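Local coordinates for mandelate racemase/muconate lactonizing protein (Alicyclobacillus acidocaldarius LAA1, PDB 3QLD) that is of unassigned function but belongs to the mandelate racemase/muconate lactonizing group of the enolase superfamily, which joins an N-terminal alpha+beta domain to a barrel domain, at residues 7-12 with 43-48; 30-35 with 63-68. One frame throughout, in Å; residues are numbered along the deposited sequence.

How the interactions relate
Four segments, met in the order 7-12, 30-35, 43-48 and 63-68, make the two contacts, and because they alternate along the chain the loops that the contacts close cross one another. Interaction 1 closes the first loop, bringing 43-48 back to the N-terminal strand with strand 25-38 between them. Interaction 2 starts on that middle strand and closes on helix 61-80, which follows 43-48 in the chain. Their centres lie about 7 Å apart, and strand 25-38 is the shared element: its Q35 sits among the side chains of interaction 1, whereas its I32 carries interaction 2. Together they tie the antiparallel sheet of the N-terminal domain to its helix 61-80.

Interaction 1. Residues 7-12 with 43-48; sequences VLHRLS and EGWSEC
The imidazole of H9 overlaps a little of the six-membered ring of the W45 indole. Strands 3-15 and 43-48 are not neighbours in the antiparallel sheet of this enolase-type N-terminal domain: strand 25-38 runs between them and pairs with both, so the outer two run in the same sense. The nearest CA atoms, those of H9 and E47, are 9.5 Å apart, and the gap is spanned by the side chains of H9 and W45 reaching over the middle strand. The ring planes are nearly parallel, at 8° to each other, but they are offset so far that the centroids are 5.2 Å apart. What remains is a contact between two atoms of each ring, where H9 NE2 lies 3.8 Å from W45 CH2 and H9 CD2 lies 3.8 Å from W45 CZ3. In both residues CG stands beside the backbone N and anti to the carbonyl carbon, and the two side chains then cross at about a right angle.

Q35 of the middle strand supplies the polar links. Its OE1 is hydrogen-bonded to H9 NE2 and its NE2 to E43 OE1, so the amide relays from the histidine to the carboxylate while W45 packs against it. R362 forms a salt bridge with the same carboxylate oxygen. Further along the strand, E47 OE1 is hydrogen-bonded to T302 and G305 of the barrel domain, and S46 OG to the backbone O of A110 in helix 105-123. The indole is itself fixed in rotation by E43: W45 NE1 donates to the anti lone pair of E43 OE1 over 3.1 Å, with the acceptor 14° out of the ring plane.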
# COMPACT_ATOMS: atom_id res chain seq x y z
N VAL A 7 6.63 4.77 -24.17
CA VAL A 7 6.43 3.37 -24.51
C VAL A 7 6.72 2.50 -23.25
O VAL A 7 7.79 2.60 -22.67
CB VAL A 7 7.40 2.91 -25.64
CG1 VAL A 7 7.16 1.46 -25.98
CG2 VAL A 7 7.28 3.84 -26.90
N LEU A 8 5.78 1.65 -22.89
CA LEU A 8 5.97 0.71 -21.79
C LEU A 8 6.23 -0.61 -22.37
O LEU A 8 5.50 -1.11 -23.25
CB LEU A 8 4.71 0.64 -20.91
CG LEU A 8 4.19 1.98 -20.41
CD1 LEU A 8 2.83 1.82 -19.68
CD2 LEU A 8 5.24 2.42 -19.44
N HIS A 9 7.25 -1.26 -21.83
CA HIS A 9 7.62 -2.54 -22.30
C HIS A 9 7.48 -3.51 -21.14
O HIS A 9 8.16 -3.37 -20.14
CB HIS A 9 9.12 -2.54 -22.63
CG HIS A 9 9.50 -1.51 -23.65
ND1 HIS A 9 9.41 -1.76 -25.01
CD2 HIS A 9 9.95 -0.23 -23.52
CE1 HIS A 9 9.82 -0.68 -25.67
NE2 HIS A 9 10.13 0.27 -24.79
N ARG A 10 6.69 -4.55 -21.32
CA ARG A 10 6.63 -5.68 -20.38
C ARG A 10 7.54 -6.82 -20.82
O ARG A 10 7.38 -7.38 -21.92
CB ARG A 10 5.18 -6.18 -20.20
CG ARG A 10 5.06 -6.93 -18.88
CD ARG A 10 3.64 -7.44 -18.76
NE ARG A 10 3.58 -8.34 -17.64
CZ ARG A 10 2.51 -8.43 -16.86
NH1 ARG A 10 2.54 -9.25 -15.81
NH2 ARG A 10 1.47 -7.68 -17.14
N LEU A 11 8.50 -7.15 -19.97
CA LEU A 11 9.55 -8.04 -20.32
C LEU A 11 9.47 -9.33 -19.51
O LEU A 11 8.98 -9.35 -18.35
CB LEU A 11 10.91 -7.37 -20.06
CG LEU A 11 11.58 -6.58 -21.18
CD1 LEU A 11 10.71 -5.56 -21.82
CD2 LEU A 11 12.88 -5.96 -20.70
N SER A 12 9.95 -10.41 -20.11
CA SER A 12 10.15 -11.65 -19.38
C SER A 12 11.56 -12.14 -19.72
O SER A 12 11.79 -12.50 -20.86
CB SER A 12 9.14 -12.69 -19.80
OG SER A 12 9.36 -13.87 -19.02
N GLU A 43 16.01 10.27 -25.46
CA GLU A 43 15.26 9.22 -24.74
C GLU A 43 15.62 9.11 -23.28
O GLU A 43 16.78 9.22 -22.93
CB GLU A 43 15.52 7.85 -25.34
CG GLU A 43 14.92 7.79 -26.71
CD GLU A 43 14.98 6.45 -27.35
OE1 GLU A 43 15.35 5.45 -26.70
OE2 GLU A 43 14.66 6.40 -28.57
N GLY A 44 14.63 8.81 -22.44
CA GLY A 44 14.94 8.32 -21.11
C GLY A 44 14.32 6.93 -20.86
O GLY A 44 13.25 6.64 -21.40
N TRP A 45 15.03 6.07 -20.13
CA TRP A 45 14.54 4.74 -19.69
C TRP A 45 14.56 4.59 -18.16
O TRP A 45 15.39 5.22 -17.48
CB TRP A 45 15.41 3.61 -20.24
CG TRP A 45 15.34 3.52 -21.75
CD1 TRP A 45 15.80 4.43 -22.66
CD2 TRP A 45 14.77 2.45 -22.51
NE1 TRP A 45 15.53 4.00 -23.94
CE2 TRP A 45 14.90 2.79 -23.88
CE3 TRP A 45 14.13 1.24 -22.16
CZ2 TRP A 45 14.46 1.95 -24.92
CZ3 TRP A 45 13.69 0.40 -23.20
CH2 TRP A 45 13.87 0.75 -24.56
N SER A 46 13.71 3.69 -17.65
CA SER A 46 13.76 3.30 -16.22
C SER A 46 13.11 1.96 -16.08
O SER A 46 12.50 1.48 -17.04
CB SER A 46 12.97 4.26 -15.37
OG SER A 46 11.60 4.17 -15.71
N GLU A 47 13.22 1.38 -14.88
CA GLU A 47 12.64 0.04 -14.67
C GLU A 47 11.67 0.14 -13.54
O GLU A 47 12.01 0.74 -12.50
CB GLU A 47 13.69 -1.00 -14.34
CG GLU A 47 13.12 -2.37 -14.03
CD GLU A 47 14.22 -3.43 -13.92
OE1 GLU A 47 15.35 -3.16 -14.36
OE2 GLU A 47 13.98 -4.54 -13.40
N CYS A 48 10.45 -0.35 -13.73
CA CYS A 48 9.54 -0.52 -12.54
C CYS A 48 9.94 -1.82 -11.79
O CYS A 48 9.95 -2.87 -12.41
CB CYS A 48 8.09 -0.52 -13.03
SG CYS A 48 6.96 -0.76 -11.59

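Interaction 2. Residues 30-35 with 63-68; sequences QAILVQ and TAWVML. With SO4 (sulfate ion), chain E.
I32 sets its CD1 methyl against the backbone of W65, 3.6 Å from W65 N, and beside the methyl group of A64, with A64 CB 4.1 Å away. This is helix-on-sheet packing within the enolase-type N-terminal domain: helix 61-80 lies along strand 25-38 with segment axes 9.9 Å apart and only 20° from parallel. The isoleucine divides its two branches between successive parts of the helix. CG1, beside the backbone N, carries CD1 to A64 and W65, while CG2 meets L68 tip to tip, with L68 CD1 4.1 Å from I32 CG2. A64 and L68 are one turn apart and both present their side chains to the strand, joined by the backbone bond from L68 N to A64 O.

W65 leaves the helix with CG anti to its own N (chi1 178°), and its ring turns an edge to the isoleucine, with W65 CE3 3.9 Å from I32 CD1, near the ring plane. L8 and R10 of strand 3-15 also pack on this indole, so it extends the contact to the next strand of the sheet. On the side of the helix occupied by T63, V66 and M67, a selenomethionine, residues T63 and V66 of the second subunit pack against it.

Farther out is a sulfate ion, probably from the crystallisation liquor, which is also hydrogen-bonded to H70 and to H384 of the C-terminal histidine run, probably a tag. It accepts a nearly straight bond, W65 NE1 to sulfate O1, of 2.9 Å and 171°.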
# COMPACT_ATOMS: atom_id res chain seq x y z
N GLN A 30 10.09 -11.20 -14.63
CA GLN A 30 9.23 -10.22 -15.27
C GLN A 30 9.66 -8.83 -14.86
O GLN A 30 10.02 -8.55 -13.70
CB GLN A 30 7.76 -10.39 -14.93
CG GLN A 30 7.18 -11.77 -15.35
CD GLN A 30 5.67 -11.83 -15.05
OE1 GLN A 30 4.89 -10.96 -15.46
NE2 GLN A 30 5.28 -12.83 -14.29
N ALA A 31 9.64 -7.94 -15.82
CA ALA A 31 10.07 -6.59 -15.56
C ALA A 31 9.28 -5.64 -16.42
O ALA A 31 8.79 -6.05 -17.49
CB ALA A 31 11.60 -6.49 -15.87
N ILE A 32 9.15 -4.37 -16.02
CA ILE A 32 8.49 -3.34 -16.89
C ILE A 32 9.51 -2.22 -17.14
O ILE A 32 10.07 -1.65 -16.13
CB ILE A 32 7.26 -2.71 -16.21
CG1 ILE A 32 6.10 -3.72 -16.10
CG2 ILE A 32 6.71 -1.53 -17.05
CD1 ILE A 32 4.90 -3.11 -15.25
N LEU A 33 9.84 -1.96 -18.41
CA LEU A 33 10.65 -0.74 -18.70
C LEU A 33 9.86 0.40 -19.24
O LEU A 33 8.93 0.20 -20.06
CB LEU A 33 11.81 -1.08 -19.65
CG LEU A 33 12.73 -2.23 -19.23
CD1 LEU A 33 13.84 -2.42 -20.32
CD2 LEU A 33 13.41 -1.87 -17.93
N VAL A 34 10.19 1.61 -18.79
CA VAL A 34 9.54 2.82 -19.22
C VAL A 34 10.50 3.51 -20.17
O VAL A 34 11.69 3.66 -19.86
CB VAL A 34 9.24 3.71 -18.05
CG1 VAL A 34 8.63 5.00 -18.50
CG2 VAL A 34 8.23 2.98 -17.07
N GLN A 35 9.97 3.85 -21.34
CA GLN A 35 10.79 4.58 -22.35
C GLN A 35 10.10 5.85 -22.71
O GLN A 35 8.92 5.83 -23.12
CB GLN A 35 11.06 3.68 -23.57
CG GLN A 35 11.61 4.48 -24.84
CD GLN A 35 11.71 3.54 -26.07
OE1 GLN A 35 10.92 2.62 -26.18
NE2 GLN A 35 12.73 3.77 -26.97
N THR A 63 -0.27 -5.29 -11.48
CA THR A 63 -0.94 -4.12 -10.99
C THR A 63 -0.17 -2.84 -11.38
O THR A 63 -0.81 -1.84 -11.71
CB THR A 63 -1.22 -4.14 -9.48
OG1 THR A 63 0.00 -4.31 -8.76
CG2 THR A 63 -2.20 -5.34 -9.13
N ALA A 64 1.16 -2.93 -11.38
CA ALA A 64 1.96 -1.78 -11.81
C ALA A 64 1.68 -1.46 -13.32
O ALA A 64 1.61 -0.31 -13.74
CB ALA A 64 3.53 -2.10 -11.57
N TRP A 65 1.50 -2.49 -14.13
CA TRP A 65 1.24 -2.27 -15.56
C TRP A 65 -0.03 -1.46 -15.72
O TRP A 65 -0.07 -0.41 -16.39
CB TRP A 65 1.13 -3.65 -16.24
CG TRP A 65 0.81 -3.51 -17.73
CD1 TRP A 65 -0.45 -3.56 -18.35
CD2 TRP A 65 1.75 -3.21 -18.75
NE1 TRP A 65 -0.31 -3.32 -19.72
CE2 TRP A 65 1.03 -3.13 -19.98
CE3 TRP A 65 3.15 -3.04 -18.76
CZ2 TRP A 65 1.67 -2.89 -21.21
CZ3 TRP A 65 3.78 -2.81 -19.98
CH2 TRP A 65 3.05 -2.74 -21.18
N VAL A 66 -1.12 -1.87 -15.06
CA VAL A 66 -2.37 -1.11 -15.23
C VAL A 66 -2.36 0.24 -14.57
O VAL A 66 -3.04 1.14 -14.99
CB VAL A 66 -3.69 -1.94 -14.80
CG1 VAL A 66 -3.82 -3.16 -15.68
CG2 VAL A 66 -3.68 -2.33 -13.35
N MSE A 67 -1.66 0.35 -13.44
CA MSE A 67 -1.47 1.63 -12.78
C MSE A 67 -0.77 2.57 -13.81
O MSE A 67 -1.19 3.72 -13.98
CB MSE A 67 -0.65 1.37 -11.49
CG MSE A 67 -0.29 2.58 -10.58
SE MSE A 67 -1.74 3.77 -10.06
CE MSE A 67 -2.92 2.39 -9.56
N LEU A 68 0.26 2.07 -14.47
CA LEU A 68 1.01 2.96 -15.44
C LEU A 68 0.15 3.37 -16.64
O LEU A 68 -0.05 4.53 -16.91
CB LEU A 68 2.30 2.28 -15.90
CG LEU A 68 3.35 2.27 -14.79
CD1 LEU A 68 4.41 1.21 -15.07
CD2 LEU A 68 3.99 3.70 -14.55
S SO4 E . -3.92 -3.35 -20.86
O1 SO4 E . -2.60 -3.08 -21.47
O2 SO4 E . -3.85 -3.48 -19.40
O3 SO4 E . -4.84 -2.24 -21.17
O4 SO4 E . -4.41 -4.62 -21.42